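Local structure of cellulose 1,4-beta-cellobiosidase (Thermobifida fusca, 4JJJ) at residues H46-S50 with E51-Y55; A503-A506 with K507-Y511. The protein probably hydrolyses cellulose as a cellobiohydrolase, here as the family 48 glycoside hydrolase catalytic module of a larger protein with a carbohydrate-binding module. The protein carries 1 engineered substitution. All coordinates share one frame; numbering follows the deposited sequence.

Contact 1 (H46-S50 with E51-Y55); sequences HQTTS and EAFSY. With ZN (zinc ion), chain B; BGC (beta-D-glucopyranose), chain C.
Thr49 caps the helix that begins at Ser50. Thr49 OG1 accepts from Ala52 N at 2.8 Å, and the N-H points almost straight at it (163°). The hydroxyl sits between its own backbone N and carbonyl carbon (chi1 56°), which points it at the amide end of the first turn, where Ala52 N lies. Two backbone bonds continue the turn, Phe53 N to Thr49 O and Ser54 N to Ser50 O.

Side-chain packing is lighter. The methyl CB of Ala52 touches a hydroxyl, 3.3 Å from Thr48 OG1, whose hydrogen-bond partner is Pro30 O. Thr48 CG2 makes the apolar contact, approaching the Phe53 ring obliquely, 4.1 Å from Phe53 CE2.

The carboxylate of Glu51 faces the sugar. Glu51 OE1 accepts from glucose O3 at 2.5 Å and Glu51 OE2 from glucose O4 at 2.6 Å. A water joins Thr49 OG1 to Glu51 OE1. At the start of residues 46-50, His46 ND1 binds zinc at 2.1 Å, with Asp153 and two waters as further ligands.

Glu51 is the predicted proton donor. Its forked grip would help hold the sugar, together with Glu40 and Trp621. The capping threonine, through the water, is a second-shell partner of the carboxylate.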
loop_
_atom_site.group_PDB
_atom_site.type_symbol
_atom_site.label_atom_id
_atom_site.label_comp_id
_atom_site.label_asym_id
_atom_site.label_seq_id
_atom_site.Cartn_x
_atom_site.Cartn_y
_atom_site.Cartn_z
ATOM N N HIS A 46 11.320 -6.218 -10.542
ATOM C CA HIS A 46 12.429 -5.525 -9.979
ATOM C C HIS A 46 12.230 -4.018 -9.947
ATOM O O HIS A 46 13.151 -3.274 -9.644
ATOM C CB HIS A 46 13.715 -5.881 -10.710
ATOM C CG HIS A 46 14.161 -7.291 -10.464
ATOM N ND1 HIS A 46 15.327 -7.845 -10.961
ATOM C CD2 HIS A 46 13.573 -8.268 -9.740
ATOM C CE1 HIS A 46 15.418 -9.099 -10.552
ATOM N NE2 HIS A 46 14.379 -9.369 -9.788
ATOM N N GLN A 47 10.945 -3.591 -9.989
ATOM C CA GLN A 47 10.587 -2.449 -9.271
ATOM C C GLN A 47 10.668 -2.801 -7.818
ATOM O O GLN A 47 10.741 -3.952 -7.485
ATOM C CB GLN A 47 9.155 -2.000 -9.626
ATOM C CG GLN A 47 9.070 -1.409 -11.042
ATOM C CD GLN A 47 7.683 -1.245 -11.553
ATOM O OE1 GLN A 47 6.726 -1.876 -11.072
ATOM N NE2 GLN A 47 7.512 -0.415 -12.588
ATOM N N THR A 48 10.535 -1.854 -6.931
ATOM C CA THR A 48 10.208 -2.113 -5.556
ATOM C C THR A 48 9.327 -0.992 -5.016
ATOM O O THR A 48 8.914 -0.059 -5.712
ATOM C CB THR A 48 11.425 -2.283 -4.643
ATOM O OG1 THR A 48 10.985 -3.055 -3.483
ATOM C CG2 THR A 48 12.129 -1.044 -4.229
ATOM N N THR A 49 8.967 -1.157 -3.771
ATOM C CA THR A 49 7.859 -0.438 -3.170
ATOM C C THR A 49 8.175 -0.043 -1.771
ATOM O O THR A 49 9.002 -0.707 -1.073
ATOM C CB THR A 49 6.575 -1.311 -3.088
ATOM O OG1 THR A 49 6.859 -2.504 -2.375
ATOM C CG2 THR A 49 6.143 -1.666 -4.506
ATOM N N SER A 50 7.483 0.953 -1.281
ATOM C CA SER A 50 7.577 1.296 0.109
ATOM C C SER A 50 7.019 0.126 0.947
ATOM O O SER A 50 7.478 -0.119 2.093
ATOM C CB SER A 50 6.956 2.661 0.421
ATOM O OG SER A 50 5.596 2.637 0.117
ATOM N N GLU A 51 6.071 -0.615 0.424
ATOM C CA GLU A 51 5.645 -1.816 1.023
ATOM C C GLU A 51 6.839 -2.733 1.319
ATOM O O GLU A 51 6.970 -3.287 2.397
ATOM C CB GLU A 51 4.591 -2.479 0.105
ATOM C CG GLU A 51 4.316 -3.950 0.374
ATOM C CD GLU A 51 3.328 -4.455 -0.638
ATOM O OE1 GLU A 51 3.751 -5.070 -1.642
ATOM O OE2 GLU A 51 2.094 -4.141 -0.485
ATOM N N ALA A 52 7.613 -3.041 0.288
ATOM C CA ALA A 52 8.772 -3.933 0.486
ATOM C C ALA A 52 9.692 -3.447 1.550
ATOM O O ALA A 52 10.175 -4.232 2.360
ATOM C CB ALA A 52 9.488 -4.156 -0.800
ATOM N N PHE A 53 9.931 -2.121 1.556
ATOM C CA PHE A 53 10.778 -1.588 2.626
ATOM C C PHE A 53 10.206 -1.745 4.020
ATOM O O PHE A 53 10.912 -2.170 4.910
ATOM C CB PHE A 53 11.177 -0.100 2.358
ATOM C CG PHE A 53 12.359 0.103 1.493
ATOM C CD1 PHE A 53 13.664 0.097 2.060
ATOM C CD2 PHE A 53 12.241 0.387 0.131
ATOM C CE1 PHE A 53 14.757 0.332 1.269
ATOM C CE2 PHE A 53 13.382 0.545 -0.624
ATOM C CZ PHE A 53 14.588 0.619 -0.079
ATOM N N SER A 54 8.871 -1.629 4.146
ATOM C CA SER A 54 8.254 -1.848 5.453
ATOM C C SER A 54 8.410 -3.267 5.908
ATOM O O SER A 54 8.605 -3.553 7.089
ATOM C CB SER A 54 6.816 -1.367 5.477
ATOM O OG SER A 54 5.921 -2.111 4.677
ATOM N N TYR A 55 8.336 -4.229 4.964
ATOM C CA TYR A 55 8.544 -5.609 5.266
ATOM C C TYR A 55 10.022 -5.945 5.576
ATOM O O TYR A 55 10.300 -6.786 6.410
ATOM C CB TYR A 55 7.995 -6.520 4.154
ATOM C CG TYR A 55 6.542 -6.825 4.297
ATOM C CD1 TYR A 55 6.121 -7.944 5.026
ATOM C CD2 TYR A 55 5.563 -6.027 3.701
ATOM C CE1 TYR A 55 4.786 -8.219 5.139
ATOM C CE2 TYR A 55 4.176 -6.302 3.866
ATOM C CZ TYR A 55 3.794 -7.386 4.543
ATOM O OH TYR A 55 2.478 -7.744 4.691
HETATM ZN ZN ZN B . 16.489 -6.956 -12.485
HETATM C C2 BGC C . 0.791 -7.176 -4.322
HETATM C C3 BGC C . 1.022 -6.117 -3.246
HETATM C C4 BGC C . -0.232 -5.206 -3.106
HETATM C C5 BGC C . -1.542 -6.027 -3.012
HETATM C C6 BGC C . -2.746 -5.116 -3.062
HETATM C C1 BGC C . -0.500 -7.939 -4.095
HETATM O O2 BGC C . 1.857 -8.117 -4.303
HETATM O O3 BGC C . 2.206 -5.371 -3.621
HETATM O O4 BGC C . -0.058 -4.374 -1.941
HETATM O O5 BGC C . -1.561 -6.964 -4.096
HETATM O O6 BGC C . -2.748 -4.341 -4.245
HETATM O O HOH W 1 6.213 -4.951 -2.784
HETATM O O HOH W 2 4.431 1.042 -1.809
HETATM O O HOH W 3 17.482 -8.766 -13.126
HETATM O O HOH W 4 15.493 -6.292 -14.186
#

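Contact 2 (A503-A506 with K507-Y511); sequences AALA and KTLMY
Thr508 turns its hydroxyl back onto the preceding helical turn. Thr508 OG1 stands anti to its own carbonyl carbon, beside the backbone N (chi1 -64°), and donates to Ala504 O at 2.9 Å. Thr508 N donates to Ala504 O as well, also at 2.9 Å. The two donors reach it from opposite faces of the carbonyl plane, so this one oxygen is gripped twice and the buried hydroxyl has an acceptor.

Leu505 and Leu509 meet on another side of the helix. The first torsion of Leu505 is extended (177°), while that of Leu509 places CG beside the backbone N (-67°). Leu505 CD1 and Leu509 CD1 come to 4.0 Å. Leu509 CG also lies 3.3 Å from Leu505 O, beyond the oxygen end of the carbonyl that accepts from Leu509 N.

Lys507 folds back along the helix. Its chain bends at the third torsion, and Lys507 CG passes 3.5 Å from Ala503 O. The ammonium group forms salt bridges with Glu423 and Glu625 and a hydrogen bond with Thr628. Met510 also bends at its third torsion, and its CG rests 3.4 Å from Ala506 O.

Neighbouring helices surround the segment. Ala504 meets helix 416-432, Leu509 meets helices 435-450 and 519-533, and Met510 meets helix 620-637. The i to i+4 backbone bonds from Lys507, Thr508, Leu509 and Met510 are those of a regular alpha-helix, with the Thr508 hydroxyl adding to one of them. Helix 499-516 is a helix of the (alpha/alpha)6 barrel of family 48, buried over this span.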
loop_
_atom_site.group_PDB
_atom_site.type_symbol
_atom_site.label_atom_id
_atom_site.label_comp_id
_atom_site.label_asym_id
_atom_site.label_seq_id
_atom_site.Cartn_x
_atom_site.Cartn_y
_atom_site.Cartn_z
ATOM N N ALA A 503 0.396 -16.730 5.526
ATOM C CA ALA A 503 1.172 -16.347 6.714
ATOM C C ALA A 503 0.454 -15.282 7.535
ATOM O O ALA A 503 0.442 -15.367 8.752
ATOM C CB ALA A 503 2.532 -15.940 6.252
ATOM N N ALA A 504 -0.178 -14.302 6.866
ATOM C CA ALA A 504 -0.893 -13.281 7.585
ATOM C C ALA A 504 -2.118 -13.886 8.266
ATOM O O ALA A 504 -2.491 -13.478 9.384
ATOM C CB ALA A 504 -1.295 -12.162 6.609
ATOM N N LEU A 505 -2.791 -14.839 7.639
ATOM C CA LEU A 505 -3.930 -15.504 8.247
ATOM C C LEU A 505 -3.457 -16.290 9.492
ATOM O O LEU A 505 -4.060 -16.188 10.557
ATOM C CB LEU A 505 -4.611 -16.408 7.223
ATOM C CG LEU A 505 -5.784 -17.231 7.759
ATOM C CD1 LEU A 505 -6.830 -16.320 8.379
ATOM C CD2 LEU A 505 -6.313 -18.103 6.629
ATOM N N ALA A 506 -2.370 -17.016 9.370
ATOM C CA ALA A 506 -1.823 -17.773 10.472
ATOM C C ALA A 506 -1.519 -16.814 11.635
ATOM O O ALA A 506 -1.848 -17.138 12.812
ATOM C CB ALA A 506 -0.591 -18.482 10.102
ATOM N N LYS A 507 -0.892 -15.647 11.368
ATOM C CA LYS A 507 -0.596 -14.716 12.451
ATOM C C LYS A 507 -1.850 -14.186 13.108
ATOM O O LYS A 507 -1.927 -14.044 14.344
ATOM C CB LYS A 507 0.301 -13.639 11.967
ATOM C CG LYS A 507 1.758 -14.064 11.766
ATOM C CD LYS A 507 2.636 -12.933 11.385
ATOM C CE LYS A 507 2.458 -12.488 9.926
ATOM N NZ LYS A 507 2.919 -11.056 9.713
ATOM N N THR A 508 -2.798 -13.780 12.279
ATOM C CA THR A 508 -4.017 -13.242 12.813
ATOM C C THR A 508 -4.621 -14.204 13.823
ATOM O O THR A 508 -5.021 -13.801 14.933
ATOM C CB THR A 508 -5.078 -13.019 11.655
ATOM O OG1 THR A 508 -4.547 -12.049 10.783
ATOM C CG2 THR A 508 -6.349 -12.428 12.142
ATOM N N LEU A 509 -4.670 -15.445 13.439
ATOM C CA LEU A 509 -5.238 -16.502 14.274
ATOM C C LEU A 509 -4.413 -16.756 15.566
ATOM O O LEU A 509 -4.986 -16.947 16.630
ATOM C CB LEU A 509 -5.388 -17.810 13.456
ATOM C CG LEU A 509 -6.449 -17.702 12.311
ATOM C CD1 LEU A 509 -6.443 -18.924 11.440
ATOM C CD2 LEU A 509 -7.821 -17.464 12.862
ATOM N N MET A 510 -3.114 -16.706 15.448
ATOM C CA MET A 510 -2.221 -16.904 16.605
ATOM C C MET A 510 -2.368 -15.777 17.629
ATOM O O MET A 510 -2.502 -16.093 18.824
ATOM C CB MET A 510 -0.778 -17.015 16.141
ATOM C CG MET A 510 -0.470 -18.426 15.583
ATOM S SD MET A 510 1.293 -18.674 15.316
ATOM C CE MET A 510 1.739 -17.395 14.137
ATOM N N TYR A 511 -2.319 -14.519 17.199
ATOM C CA TYR A 511 -2.464 -13.385 18.151
ATOM C C TYR A 511 -3.783 -13.497 18.835
ATOM O O TYR A 511 -3.928 -13.251 20.076
ATOM C CB TYR A 511 -2.254 -12.041 17.430
ATOM C CG TYR A 511 -0.829 -11.755 17.078
ATOM C CD1 TYR A 511 -0.407 -11.823 15.773
ATOM C CD2 TYR A 511 0.082 -11.338 18.039
ATOM C CE1 TYR A 511 0.917 -11.518 15.477
ATOM C CE2 TYR A 511 1.395 -11.050 17.786
ATOM C CZ TYR A 511 1.858 -11.174 16.503
ATOM O OH TYR A 511 3.124 -10.856 16.111
#

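In the fold
Contact 1 comes first along the chain, at the junction of strand 47-49 and helix 50-67. Contact 2 follows much later, within helix 499-516. Their centres lie 22 Å apart; their nearest atoms are about 6 Å apart, without touching. Both belong to the family 48 catalytic module. Contact 1 is nearer the centre of the chain, where a strand at the edge of a small antiparallel sheet leads into a helix beside the sugar. Contact 2 lies further out, among packed helices. Helix 620-637 links them: its Glu625 is hydrogen-bonded to Tyr55 and forms a salt bridge with Lys507. It runs from sugar-contacting Trp621 to the packing around helix 499-516 and so ties the pocket to contact 2.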